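Local coordinates for glutamate ABC superfamily ATP binding cassette transporter, binding protein (Enterococcus faecium DO, PDB 5EYF) that binds glutamate in the cleft between its two lobes and probably hands it to an ABC transporter for uptake into the cell, at residues Asp44-Ile49 against Ala81-Met86; Ala139-Arg142 against Asp147-Ile150; Leu151-Tyr156 against Phe160-Ser165; Glu220-Asp225 against Asp229-Lys234. All coordinates share one frame; numbering follows the deposited sequence.

How the interactions relate
Along the chain the four contacts follow one another in series; none nests inside or crosses another. Interaction 1 spans the widest gap, 31 residues, and joins helix 41-54 to the strand and loop that reach the bound glutamate. In the other lobe, interaction 2 closes the turn leading into strand 149-153, and interaction 3 the connection from it to helix 156-164; a salt bridge from Arg142 to Glu152 links them. Interaction 4 closes the turn between helices 209-225 and 227-235 near the C terminus. It packs against interaction 1, where Asp44 pairs with Lys234 and Met222 touches Ala48 and Ile49. Interactions 1 and 3 both touch the glutamate, from opposite sides of the chain's centre.

Interaction 1. Residues Asp44-Ile49 against Ala81-Met86; sequences DIAKAI and AIIATM. With GLU (glutamic acid), chain E.
In one of the two lobes that enclose the glutamate of this family 3 solute-binding protein, helix 41-54 packs against segment 81-86, and Ile83 carries the contact. Its two branches divide the work. The longer one, with CG1 anti to the backbone N (chi1 -169°), sends Ile83 CD1 onto Ile45, 3.6 Å from Ile45 CG2, and the two side chains cross at about a right angle. The shorter one brings Ile83 CG2 to 4.0 Å from Ala46 CB, so one isoleucine straddles two consecutive helix residues. On Ile45, CG2 is the branch that touches, while the CG1-CD1 arm runs away from Ile83. All three residues are buried, and the contact between them is wholly apolar.

Two residues further on, the chain turns to the ligand. Thr85 grips the ligand twice, at its amino group and at its side-chain carboxylate: the carbonyl O of Thr85 accepts a hydrogen bond from the ligand N at 2.8 Å, and Thr85 OG1 donates one to the ligand OE1, also at 2.8 Å. The chi1 of 63° puts OG1 between the backbone N and the carbonyl carbon, on the way to OE1. Asp42, from the start of the helix, accepts a bond from Thr85 N and thus helps to position this loop. Ile83 pairs by its backbone with Gly20 of strand 16-21, the central strand of the parallel sheet, while Ile45 also touches Met222 of helix 209-225 and Tyr228 and Ile231 of helix 227-235.

Interaction 2. Residues Ala139-Arg142 against Asp147-Ile150; sequences ANIR and DAKI
Helix 136-144 leads through a short turn into strand 149-153, and the backbones come closest at Arg142 and Ala148, whose CA atoms are 7.1 Å apart. This is the second half of a beta-alpha-beta unit that begins with strand 128-132, to which strand 149-153 runs parallel. Ile150 is the main contact residue on the strand; it is modelled in two conformers, and its contacts here hold for one of them. In that conformer the CD1 methyl wedges between two neighbouring helix side chains, 3.6 Å from Ile141 CG2 and also against Arg142 CG. A chi1 of -81° sets Ile141 CG1 beside the backbone N and leaves CG2 anti to it, facing Ala148 CB at a looser 4.3 Å. Leu123 also touches both Ile141 and Ala148.

Arg142 lies toward the solvent. Its chain is extended from CG to NE and passes along Ile150, so that the guanidinium lies over the isoleucine. Ile150 CD1 sits 3.6 Å above the guanidinium plane, displaced toward the rim, an apolar cover for one face of a charged group. The polar end is held elsewhere on the same strand, by a salt bridge from Arg142 NH2 to Glu152 OE1. In the same Ile150 conformer, Arg142 NH2 lies 3.7 Å from Ile150 CB.

Interaction 3. Residues Leu151-Tyr156 against Phe160-Ser165; sequences LELENY and FTALQS. With GLU (glutamic acid), chain E.
Tyr156 and Phe160 lie one turn apart at the start of helix 156-164, and their rings leave the helix in different directions. Tyr156 CG is anti to the carbonyl carbon (chi1 -57°), which carries the ring toward the ligand cleft; there Tyr156 OH stands 3.6 Å from CG of the bound glutamate. Phe160 CG is instead anti to the backbone N (chi1 -178°), and its ring has Met171 and Tyr188 as neighbours, the Tyr188 ring meeting it edge-to-face. What joins the two residues is the first-turn backbone bond, Phe160 N to Tyr156 O at 2.8 Å. Asn155 takes the N-cap position, its OD1 accepting from Glu158 N.

Strand and helix also meet where Leu153 CD2 lies 4.3 Å from Ala162 CB, a loose contact between a branched chain and a methyl. At the other end of the helix, Ser165 OG donates to Thr161 O at 2.9 Å; Ser165 N bonds the same oxygen from the opposite face of its plane, so one carbonyl serves two donors.

The contact links strand 149-153, paired in parallel with strand 128-132, to the helix that follows it. Leu130 lies against Leu151, Leu153 and Leu163, and Met171 of strand 170-172 touches Tyr156, Phe160 and Leu163.

Interaction 4. Residues Glu220-Asp225 against Asp229-Lys234; sequences EEMHAD and DKIYQK
Met222, a selenomethionine, overlaps Ile231 by its terminal methyl: Met222 CE reaches 4.2 Å from Ile231 CD1. The two residues belong to successive helices, 209-225 and 227-235, two consecutive helices joined by a tight turn at the C-terminal end of the family 3 solute-binding fold. Beyond CG the Met222 chain bends (chi3 55°), and this bend turns CE toward the second helix. The contact is modest in area; Met222 also touches Ala48 and Ile49 of helix 41-54, with Ile231 touching Asp44 there. Met222 and Ile231 thus form part of a three-helix junction.

The polar part of the contact is built from His223 and Asp229, the residues whose CA atoms come closest, at 7.0 Å. The backbone O of His223 and Asp229 OD1 are joined through a water: they lie 4.2 Å apart, and both accept from it. Asp229 CG is anti to the carbonyl carbon (chi1 -56°), which lets OD1 reach back toward the first helix. The other oxygen, Asp229 OD2, forms a salt bridge with Lys243, so each carboxylate oxygen has a partner. The His223 ring meets the Tyr228 ring with planes at about 30°, and Val244 touches it too. A magnesium ion is bound about 4 Å from the His223 side chain.

At the far end of the second helix, Lys234 NZ pairs with Asp44. The bridging water lies at the edge of the His223 ring and in its plane, its O 2.8 Å from His223 O and 2.7 Å from Asp229 OD1.

Interaction 1. Residues Asp44-Ile49 against Ala81-Met86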
loop_
_atom_site.group_PDB
_atom_site.type_symbol
_atom_site.label_atom_id
_atom_site.label_comp_id
_atom_site.label_asym_id
_atom_site.label_seq_id
_atom_site.Cartn_x
_atom_site.Cartn_y
_atom_site.Cartn_z
ATOM N N ASP B 44 -4.317 -15.835 12.394
ATOM C CA ASP B 44 -5.761 -15.952 12.145
ATOM C C ASP B 44 -6.085 -16.020 10.656
ATOM O O ASP B 44 -7.013 -16.733 10.239
ATOM C CB ASP B 44 -6.511 -14.793 12.799
ATOM C CG ASP B 44 -6.668 -14.980 14.309
ATOM O OD1 ASP B 44 -6.261 -16.046 14.846
ATOM O OD2 ASP B 44 -7.205 -14.065 14.961
ATOM N N ILE B 45 -5.374 -15.241 9.847
ATOM C CA ILE B 45 -5.533 -15.349 8.399
ATOM C C ILE B 45 -5.188 -16.764 7.933
ATOM O O ILE B 45 -5.892 -17.352 7.097
ATOM C CB ILE B 45 -4.679 -14.271 7.687
ATOM C CG1 ILE B 45 -5.217 -12.823 7.970
ATOM C CG2 ILE B 45 -4.627 -14.505 6.202
ATOM C CD1 ILE B 45 -6.534 -12.499 7.261
ATOM N N ALA B 46 -4.076 -17.330 8.437
ATOM C CA ALA B 46 -3.697 -18.699 8.074
ATOM C C ALA B 46 -4.798 -19.698 8.406
ATOM O O ALA B 46 -5.115 -20.582 7.601
ATOM C CB ALA B 46 -2.419 -19.088 8.814
ATOM N N LYS B 47 -5.358 -19.605 9.614
ATOM C CA LYS B 47 -6.423 -20.537 9.999
ATOM C C LYS B 47 -7.633 -20.388 9.084
ATOM O O LYS B 47 -8.220 -21.390 8.648
ATOM C CB LYS B 47 -6.815 -20.310 11.459
ATOM C CG LYS B 47 -5.716 -20.669 12.446
ATOM C CD LYS B 47 -6.119 -20.315 13.847
ATOM C CE LYS B 47 -5.111 -20.827 14.831
ATOM N NZ LYS B 47 -5.634 -20.745 16.232
ATOM N N ALA B 48 -8.020 -19.148 8.779
ATOM C CA ALA B 48 -9.185 -18.933 7.928
ATOM C C ALA B 48 -8.949 -19.463 6.514
ATOM O O ALA B 48 -9.856 -20.040 5.898
ATOM C CB ALA B 48 -9.528 -17.443 7.904
ATOM N N ILE B 49 -7.736 -19.288 5.979
ATOM C CA ILE B 49 -7.443 -19.796 4.648
ATOM C C ILE B 49 -7.512 -21.305 4.643
ATOM O O ILE B 49 -8.066 -21.913 3.718
ATOM C CB ILE B 49 -6.056 -19.316 4.192
ATOM C CG1 ILE B 49 -6.115 -17.820 3.912
ATOM C CG2 ILE B 49 -5.598 -20.086 2.949
ATOM C CD1 ILE B 49 -4.740 -17.220 3.659
ATOM N N ALA B 81 3.783 -22.633 3.337
ATOM C CA ALA B 81 3.595 -21.222 3.017
ATOM C C ALA B 81 4.182 -20.401 4.149
ATOM O O ALA B 81 4.191 -20.848 5.309
ATOM C CB ALA B 81 2.094 -20.894 2.829
ATOM N N ILE B 82 4.667 -19.198 3.801
ATOM C CA ILE B 82 5.110 -18.202 4.774
ATOM C C ILE B 82 4.020 -17.161 4.931
ATOM O O ILE B 82 3.630 -16.512 3.949
ATOM C CB ILE B 82 6.398 -17.490 4.349
ATOM C CG1 ILE B 82 7.554 -18.451 4.100
ATOM C CG2 ILE B 82 6.772 -16.464 5.409
ATOM C CD1 ILE B 82 8.713 -17.744 3.331
ATOM N N ILE B 83 3.515 -16.986 6.146
ATOM C CA ILE B 83 2.685 -15.821 6.444
ATOM C C ILE B 83 3.302 -15.184 7.687
ATOM O O ILE B 83 3.065 -15.608 8.822
ATOM C CB ILE B 83 1.182 -16.149 6.584
ATOM C CG1 ILE B 83 0.373 -14.849 6.627
ATOM C CG2 ILE B 83 0.826 -17.099 7.738
ATOM C CD1 ILE B 83 -1.135 -15.127 6.529
ATOM N N ALA B 84 4.139 -14.177 7.473
ATOM C CA ALA B 84 5.058 -13.737 8.520
ATOM C C ALA B 84 5.541 -12.336 8.179
ATOM O O ALA B 84 6.711 -12.153 7.844
ATOM C CB ALA B 84 6.261 -14.705 8.667
ATOM N N THR B 85 4.623 -11.364 8.207
ATOM C CA THR B 85 4.898 -9.935 7.937
ATOM C C THR B 85 5.866 -9.750 6.769
ATOM O O THR B 85 6.822 -8.976 6.840
ATOM C CB THR B 85 5.424 -9.210 9.195
ATOM O OG1 THR B 85 6.690 -9.767 9.632
ATOM C CG2 THR B 85 4.417 -9.331 10.328
HETATM N N MSE B 86 5.601 -10.450 5.672
HETATM C CA MSE B 86 6.570 -10.517 4.573
HETATM C C MSE B 86 6.206 -9.650 3.384
HETATM O O MSE B 86 5.210 -9.902 2.716
HETATM C CB MSE B 86 6.711 -11.950 4.088
HETATM C CG MSE B 86 7.910 -12.121 3.144
HETATM SE SE MSE B 86 8.119 -14.035 2.845
HETATM C CE MSE B 86 9.557 -13.983 1.557
HETATM N N GLU E . 7.882 -6.525 6.104
HETATM C CA GLU E . 9.341 -6.333 6.098
HETATM C C GLU E . 10.021 -7.460 5.334
HETATM O O GLU E . 9.365 -8.390 4.847
HETATM C CB GLU E . 9.909 -6.230 7.527
HETATM C CG GLU E . 9.399 -7.292 8.502
HETATM C CD GLU E . 9.970 -8.688 8.274
HETATM O OE1 GLU E . 9.273 -9.649 8.613
HETATM O OE2 GLU E . 11.137 -8.840 7.842
HETATM O OXT GLU E . 11.257 -7.457 5.165
#

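Interaction 2. Residues Ala139-Arg142 against Asp147-Ile150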
loop_
_atom_site.group_PDB
_atom_site.type_symbol
_atom_site.label_atom_id
_atom_site.label_comp_id
_atom_site.label_asym_id
_atom_site.label_seq_id
_atom_site.Cartn_x
_atom_site.Cartn_y
_atom_site.Cartn_z
ATOM N N ALA B 139 18.255 -2.173 4.870
ATOM C CA ALA B 139 18.525 -1.737 3.505
ATOM C C ALA B 139 17.692 -0.512 3.133
ATOM O O ALA B 139 18.207 0.410 2.499
ATOM C CB ALA B 139 18.288 -2.887 2.524
ATOM N N ASN B 140 16.409 -0.476 3.516
ATOM C CA ASN B 140 15.596 0.696 3.194
ATOM C C ASN B 140 16.111 1.951 3.890
ATOM O O ASN B 140 16.001 3.060 3.341
ATOM C CB ASN B 140 14.133 0.473 3.574
ATOM C CG ASN B 140 13.404 -0.486 2.627
ATOM O OD1 ASN B 140 13.840 -0.713 1.494
ATOM N ND2 ASN B 140 12.284 -1.060 3.107
ATOM N N ILE B 141 16.632 1.818 5.111
ATOM C CA ILE B 141 17.207 2.991 5.762
ATOM C C ILE B 141 18.405 3.488 4.980
ATOM O O ILE B 141 18.582 4.697 4.786
ATOM C CB ILE B 141 17.607 2.704 7.217
ATOM C CG1 ILE B 141 16.403 2.780 8.121
ATOM C CG2 ILE B 141 18.573 3.796 7.679
ATOM C CD1 ILE B 141 15.872 4.172 8.306
ATOM N N ARG B 142 19.270 2.572 4.546
ATOM C CA ARG B 142 20.467 3.013 3.849
ATOM C C ARG B 142 20.113 3.774 2.581
ATOM O O ARG B 142 20.911 4.577 2.100
ATOM C CB ARG B 142 21.374 1.810 3.561
ATOM C CG ARG B 142 21.858 1.143 4.850
ATOM C CD ARG B 142 22.900 0.040 4.661
ATOM N NE ARG B 142 23.500 -0.350 5.945
ATOM C CZ ARG B 142 23.198 -1.461 6.613
ATOM N NH1 ARG B 142 22.312 -2.311 6.109
ATOM N NH2 ARG B 142 23.786 -1.733 7.778
ATOM N N ASP B 147 23.064 8.607 5.073
ATOM C CA ASP B 147 24.137 9.002 5.971
ATOM C C ASP B 147 23.988 8.409 7.361
ATOM O O ASP B 147 24.929 8.476 8.155
ATOM C CB ASP B 147 24.188 10.529 6.091
ATOM C CG ASP B 147 24.518 11.201 4.783
ATOM O OD1 ASP B 147 25.300 10.620 3.997
ATOM O OD2 ASP B 147 23.991 12.307 4.541
ATOM N N ALA B 148 22.828 7.847 7.677
ATOM C CA ALA B 148 22.592 7.337 9.015
ATOM C C ALA B 148 23.507 6.166 9.325
ATOM O O ALA B 148 23.888 5.393 8.445
ATOM C CB ALA B 148 21.146 6.894 9.165
ATOM N N LYS B 149 23.851 6.043 10.594
ATOM C CA LYS B 149 24.563 4.879 11.088
ATOM C C LYS B 149 23.524 3.838 11.466
ATOM O O LYS B 149 22.460 4.172 12.007
ATOM C CB LYS B 149 25.452 5.251 12.272
ATOM C CG LYS B 149 26.668 6.067 11.843
ATOM C CD LYS B 149 27.444 6.636 13.014
ATOM C CE LYS B 149 28.803 7.158 12.561
ATOM N NZ LYS B 149 29.777 6.055 12.295
ATOM N N ILE B 150 23.808 2.580 11.144
ATOM C CA ILE B 150 22.885 1.482 11.396
ATOM C C ILE B 150 23.557 0.488 12.329
ATOM O O ILE B 150 24.675 0.036 12.060
ATOM C CB ILE B 150 22.444 0.788 10.098
ATOM C CG1 ILE B 150 21.856 1.796 9.120
ATOM C CG2 ILE B 150 21.427 -0.302 10.401
ATOM C CD1 ILE B 150 20.983 1.157 8.091
#

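Interaction 3. Residues Leu151-Tyr156 against Phe160-Ser165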
loop_
_atom_site.group_PDB
_atom_site.type_symbol
_atom_site.label_atom_id
_atom_site.label_comp_id
_atom_site.label_asym_id
_atom_site.label_seq_id
_atom_site.Cartn_x
_atom_site.Cartn_y
_atom_site.Cartn_z
ATOM N N LEU B 151 22.875 0.159 13.422
ATOM C CA LEU B 151 23.268 -0.919 14.322
ATOM C C LEU B 151 22.228 -2.007 14.113
ATOM O O LEU B 151 21.035 -1.806 14.391
ATOM C CB LEU B 151 23.322 -0.454 15.778
ATOM C CG LEU B 151 23.602 -1.516 16.846
ATOM C CD1 LEU B 151 24.979 -2.134 16.649
ATOM C CD2 LEU B 151 23.454 -0.923 18.243
ATOM N N GLU B 152 22.660 -3.134 13.567
ATOM C CA GLU B 152 21.771 -4.245 13.277
ATOM C C GLU B 152 21.835 -5.240 14.429
ATOM O O GLU B 152 22.925 -5.608 14.878
ATOM C CB GLU B 152 22.153 -4.896 11.947
ATOM C CG GLU B 152 21.382 -4.361 10.740
ATOM C CD GLU B 152 22.080 -4.637 9.417
ATOM O OE1 GLU B 152 23.251 -4.227 9.275
ATOM O OE2 GLU B 152 21.464 -5.256 8.522
ATOM N N LEU B 153 20.669 -5.641 14.927
ATOM C CA LEU B 153 20.553 -6.534 16.072
ATOM C C LEU B 153 19.872 -7.829 15.634
ATOM O O LEU B 153 19.363 -7.947 14.519
ATOM C CB LEU B 153 19.784 -5.860 17.222
ATOM C CG LEU B 153 20.412 -4.671 17.966
ATOM C CD1 LEU B 153 21.930 -4.855 18.114
ATOM C CD2 LEU B 153 20.088 -3.344 17.308
ATOM N N GLU B 154 19.854 -8.817 16.522
ATOM C CA GLU B 154 19.399 -10.131 16.090
ATOM C C GLU B 154 17.887 -10.247 15.982
ATOM O O GLU B 154 17.408 -11.118 15.248
ATOM C CB GLU B 154 19.920 -11.210 17.040
ATOM C CG GLU B 154 21.435 -11.286 17.115
ATOM C CD GLU B 154 22.074 -11.661 15.793
ATOM O OE1 GLU B 154 21.368 -12.192 14.904
ATOM O OE2 GLU B 154 23.292 -11.424 15.643
ATOM N N ASN B 155 17.128 -9.418 16.695
ATOM C CA ASN B 155 15.673 -9.533 16.676
ATOM C C ASN B 155 15.064 -8.234 17.202
ATOM O O ASN B 155 15.766 -7.339 17.678
ATOM C CB ASN B 155 15.193 -10.767 17.483
ATOM C CG ASN B 155 15.733 -10.799 18.921
ATOM O OD1 ASN B 155 15.625 -9.825 19.655
ATOM N ND2 ASN B 155 16.303 -11.938 19.325
ATOM N N TYR B 156 13.731 -8.162 17.141
ATOM C CA TYR B 156 13.056 -6.940 17.558
ATOM C C TYR B 156 13.274 -6.667 19.033
ATOM O O TYR B 156 13.455 -5.516 19.432
ATOM C CB TYR B 156 11.557 -7.012 17.281
ATOM C CG TYR B 156 11.169 -7.279 15.864
ATOM C CD1 TYR B 156 11.611 -6.471 14.827
ATOM C CD2 TYR B 156 10.341 -8.345 15.557
ATOM C CE1 TYR B 156 11.229 -6.730 13.513
ATOM C CE2 TYR B 156 9.955 -8.605 14.250
ATOM C CZ TYR B 156 10.432 -7.811 13.236
ATOM O OH TYR B 156 10.037 -8.067 11.923
ATOM N N PHE B 160 14.761 -3.278 20.438
ATOM C CA PHE B 160 14.031 -2.378 21.323
ATOM C C PHE B 160 14.768 -2.125 22.641
ATOM O O PHE B 160 14.762 -0.996 23.142
ATOM C CB PHE B 160 12.624 -2.913 21.576
ATOM C CG PHE B 160 11.812 -2.017 22.431
ATOM C CD1 PHE B 160 11.600 -0.702 22.038
ATOM C CD2 PHE B 160 11.283 -2.457 23.637
ATOM C CE1 PHE B 160 10.872 0.159 22.806
ATOM C CE2 PHE B 160 10.538 -1.591 24.415
ATOM C CZ PHE B 160 10.337 -0.285 23.998
ATOM N N THR B 161 15.402 -3.148 23.235
ATOM C CA THR B 161 16.165 -2.831 24.438
ATOM C C THR B 161 17.351 -1.926 24.114
ATOM O O THR B 161 17.702 -1.071 24.928
ATOM C CB THR B 161 16.613 -4.099 25.178
ATOM O OG1 THR B 161 17.338 -4.955 24.293
ATOM C CG2 THR B 161 15.397 -4.857 25.742
ATOM N N ALA B 162 17.942 -2.055 22.918
ATOM C CA ALA B 162 19.002 -1.135 22.528
ATOM C C ALA B 162 18.466 0.285 22.422
ATOM O O ALA B 162 19.137 1.241 22.831
ATOM C CB ALA B 162 19.643 -1.571 21.216
ATOM N N LEU B 163 17.243 0.442 21.909
ATOM C CA LEU B 163 16.628 1.766 21.883
ATOM C C LEU B 163 16.419 2.280 23.303
ATOM O O LEU B 163 16.729 3.442 23.612
ATOM C CB LEU B 163 15.292 1.719 21.123
ATOM C CG LEU B 163 14.600 3.074 21.005
ATOM C CD1 LEU B 163 15.401 4.024 20.111
ATOM C CD2 LEU B 163 13.179 2.907 20.432
ATOM N N GLN B 164 15.928 1.405 24.191
ATOM C CA GLN B 164 15.592 1.809 25.553
ATOM C C GLN B 164 16.825 2.290 26.310
ATOM O O GLN B 164 16.735 3.224 27.115
ATOM C CB GLN B 164 14.924 0.647 26.305
ATOM C CG GLN B 164 13.447 0.331 25.906
ATOM C CD GLN B 164 12.867 -0.800 26.768
ATOM O OE1 GLN B 164 13.334 -1.943 26.712
ATOM N NE2 GLN B 164 11.876 -0.477 27.590
ATOM N N SER B 165 17.982 1.674 26.064
ATOM C CA SER B 165 19.234 2.017 26.740
ATOM C C SER B 165 20.100 2.974 25.923
ATOM O O SER B 165 21.286 3.158 26.238
ATOM C CB SER B 165 20.015 0.739 27.087
ATOM O OG SER B 165 20.240 -0.035 25.926
HETATM N N GLU E . 7.882 -6.525 6.104
HETATM C CA GLU E . 9.341 -6.333 6.098
HETATM C C GLU E . 10.021 -7.460 5.334
HETATM O O GLU E . 9.365 -8.390 4.847
HETATM C CB GLU E . 9.909 -6.230 7.527
HETATM C CG GLU E . 9.399 -7.292 8.502
HETATM C CD GLU E . 9.970 -8.688 8.274
HETATM O OE1 GLU E . 9.273 -9.649 8.613
HETATM O OE2 GLU E . 11.137 -8.840 7.842
HETATM O OXT GLU E . 11.257 -7.457 5.165
#

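Interaction 4. Residues Glu220-Asp225 against Asp229-Lys234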
loop_
_atom_site.group_PDB
_atom_site.type_symbol
_atom_site.label_atom_id
_atom_site.label_comp_id
_atom_site.label_asym_id
_atom_site.label_seq_id
_atom_site.Cartn_x
_atom_site.Cartn_y
_atom_site.Cartn_z
ATOM N N GLU B 220 -9.923 -14.453 -1.698
ATOM C CA GLU B 220 -11.077 -13.881 -2.397
ATOM C C GLU B 220 -12.369 -14.149 -1.634
ATOM O O GLU B 220 -13.174 -13.244 -1.407
ATOM C CB GLU B 220 -11.170 -14.448 -3.815
ATOM C CG GLU B 220 -12.266 -13.816 -4.669
ATOM C CD GLU B 220 -12.265 -14.319 -6.112
ATOM O OE1 GLU B 220 -11.534 -15.288 -6.417
ATOM O OE2 GLU B 220 -12.996 -13.743 -6.947
ATOM N N GLU B 221 -12.574 -15.400 -1.228
ATOM C CA GLU B 221 -13.793 -15.771 -0.523
ATOM C C GLU B 221 -13.901 -15.046 0.814
ATOM O O GLU B 221 -15.000 -14.638 1.218
ATOM C CB GLU B 221 -13.805 -17.284 -0.323
ATOM C CG GLU B 221 -14.096 -18.098 -1.597
ATOM C CD GLU B 221 -14.048 -19.608 -1.359
ATOM O OE1 GLU B 221 -14.336 -20.054 -0.218
ATOM O OE2 GLU B 221 -13.717 -20.351 -2.316
HETATM N N MSE B 222 -12.769 -14.843 1.495
HETATM C CA MSE B 222 -12.766 -14.205 2.800
HETATM C C MSE B 222 -13.054 -12.709 2.694
HETATM O O MSE B 222 -13.690 -12.115 3.567
HETATM C CB MSE B 222 -11.411 -14.417 3.482
HETATM C CG MSE B 222 -11.173 -15.895 3.894
HETATM SE SE MSE B 222 -9.303 -16.302 4.197
HETATM C CE MSE B 222 -8.844 -14.925 5.520
ATOM N N HIS B 223 -12.553 -12.094 1.623
ATOM C CA HIS B 223 -12.939 -10.715 1.343
ATOM C C HIS B 223 -14.401 -10.611 0.949
ATOM O O HIS B 223 -15.063 -9.622 1.287
ATOM C CB HIS B 223 -12.074 -10.144 0.237
ATOM C CG HIS B 223 -10.701 -9.802 0.677
ATOM N ND1 HIS B 223 -10.423 -8.692 1.450
ATOM C CD2 HIS B 223 -9.515 -10.399 0.424
ATOM C CE1 HIS B 223 -9.122 -8.630 1.660
ATOM N NE2 HIS B 223 -8.548 -9.653 1.051
ATOM N N ALA B 224 -14.928 -11.621 0.255
ATOM C CA ALA B 224 -16.303 -11.504 -0.195
ATOM C C ALA B 224 -17.277 -11.689 0.956
ATOM O O ALA B 224 -18.354 -11.087 0.946
ATOM C CB ALA B 224 -16.578 -12.501 -1.317
ATOM N N ASP B 225 -16.945 -12.492 1.959
ATOM C CA ASP B 225 -17.929 -12.805 2.985
ATOM C C ASP B 225 -17.650 -12.139 4.321
ATOM O O ASP B 225 -18.381 -12.382 5.283
ATOM C CB ASP B 225 -18.108 -14.318 3.146
ATOM C CG ASP B 225 -16.872 -15.034 3.694
ATOM O OD1 ASP B 225 -15.977 -14.372 4.249
ATOM O OD2 ASP B 225 -16.825 -16.282 3.591
ATOM N N ASP B 229 -12.488 -9.024 6.975
ATOM C CA ASP B 229 -12.769 -7.801 7.719
ATOM C C ASP B 229 -12.901 -8.085 9.214
ATOM O O ASP B 229 -12.406 -7.310 10.042
ATOM C CB ASP B 229 -14.033 -7.141 7.147
ATOM C CG ASP B 229 -13.915 -6.853 5.639
ATOM O OD1 ASP B 229 -13.859 -7.779 4.809
ATOM O OD2 ASP B 229 -13.911 -5.689 5.268
ATOM N N LYS B 230 -13.519 -9.218 9.581
ATOM C CA LYS B 230 -13.640 -9.563 10.991
ATOM C C LYS B 230 -12.263 -9.770 11.622
ATOM O O LYS B 230 -12.000 -9.308 12.740
ATOM C CB LYS B 230 -14.505 -10.822 11.131
ATOM C CG LYS B 230 -15.000 -11.082 12.529
ATOM C CD LYS B 230 -15.991 -12.234 12.579
ATOM C CE LYS B 230 -16.689 -12.291 13.949
ATOM N NZ LYS B 230 -17.524 -13.531 14.137
ATOM N N ILE B 231 -11.379 -10.487 10.924
ATOM C CA ILE B 231 -10.039 -10.739 11.459
ATOM C C ILE B 231 -9.249 -9.435 11.573
ATOM O O ILE B 231 -8.538 -9.200 12.570
ATOM C CB ILE B 231 -9.312 -11.766 10.580
ATOM C CG1 ILE B 231 -10.005 -13.122 10.636
ATOM C CG2 ILE B 231 -7.825 -11.907 10.992
ATOM C CD1 ILE B 231 -9.517 -14.108 9.589
ATOM N N TYR B 232 -9.363 -8.566 10.563
ATOM C CA TYR B 232 -8.705 -7.263 10.615
ATOM C C TYR B 232 -9.191 -6.452 11.821
ATOM O O TYR B 232 -8.382 -5.869 12.554
ATOM C CB TYR B 232 -8.935 -6.498 9.306
ATOM C CG TYR B 232 -8.073 -5.252 9.284
ATOM C CD1 TYR B 232 -6.777 -5.286 8.770
ATOM C CD2 TYR B 232 -8.526 -4.069 9.854
ATOM C CE1 TYR B 232 -5.971 -4.162 8.801
ATOM C CE2 TYR B 232 -7.723 -2.939 9.901
ATOM C CZ TYR B 232 -6.448 -2.993 9.379
ATOM O OH TYR B 232 -5.659 -1.873 9.441
ATOM N N GLN B 233 -10.514 -6.427 12.044
ATOM C CA GLN B 233 -11.098 -5.666 13.148
ATOM C C GLN B 233 -10.676 -6.201 14.511
ATOM O O GLN B 233 -10.617 -5.439 15.483
ATOM C CB GLN B 233 -12.622 -5.677 13.028
ATOM C CG GLN B 233 -13.109 -4.901 11.826
ATOM C CD GLN B 233 -14.560 -5.162 11.446
ATOM O OE1 GLN B 233 -14.931 -5.109 10.250
ATOM N NE2 GLN B 233 -15.402 -5.393 12.453
ATOM N N LYS B 234 -10.395 -7.504 14.607
ATOM C CA LYS B 234 -9.943 -8.098 15.862
ATOM C C LYS B 234 -8.574 -7.572 16.273
ATOM O O LYS B 234 -8.341 -7.280 17.455
ATOM C CB LYS B 234 -9.902 -9.624 15.717
ATOM C CG LYS B 234 -9.302 -10.367 16.931
ATOM C CD LYS B 234 -9.295 -11.880 16.700
ATOM C CE LYS B 234 -8.414 -12.600 17.693
ATOM N NZ LYS B 234 -8.313 -14.060 17.399
HETATM O O HOH W 1 -13.862 -7.216 2.156
#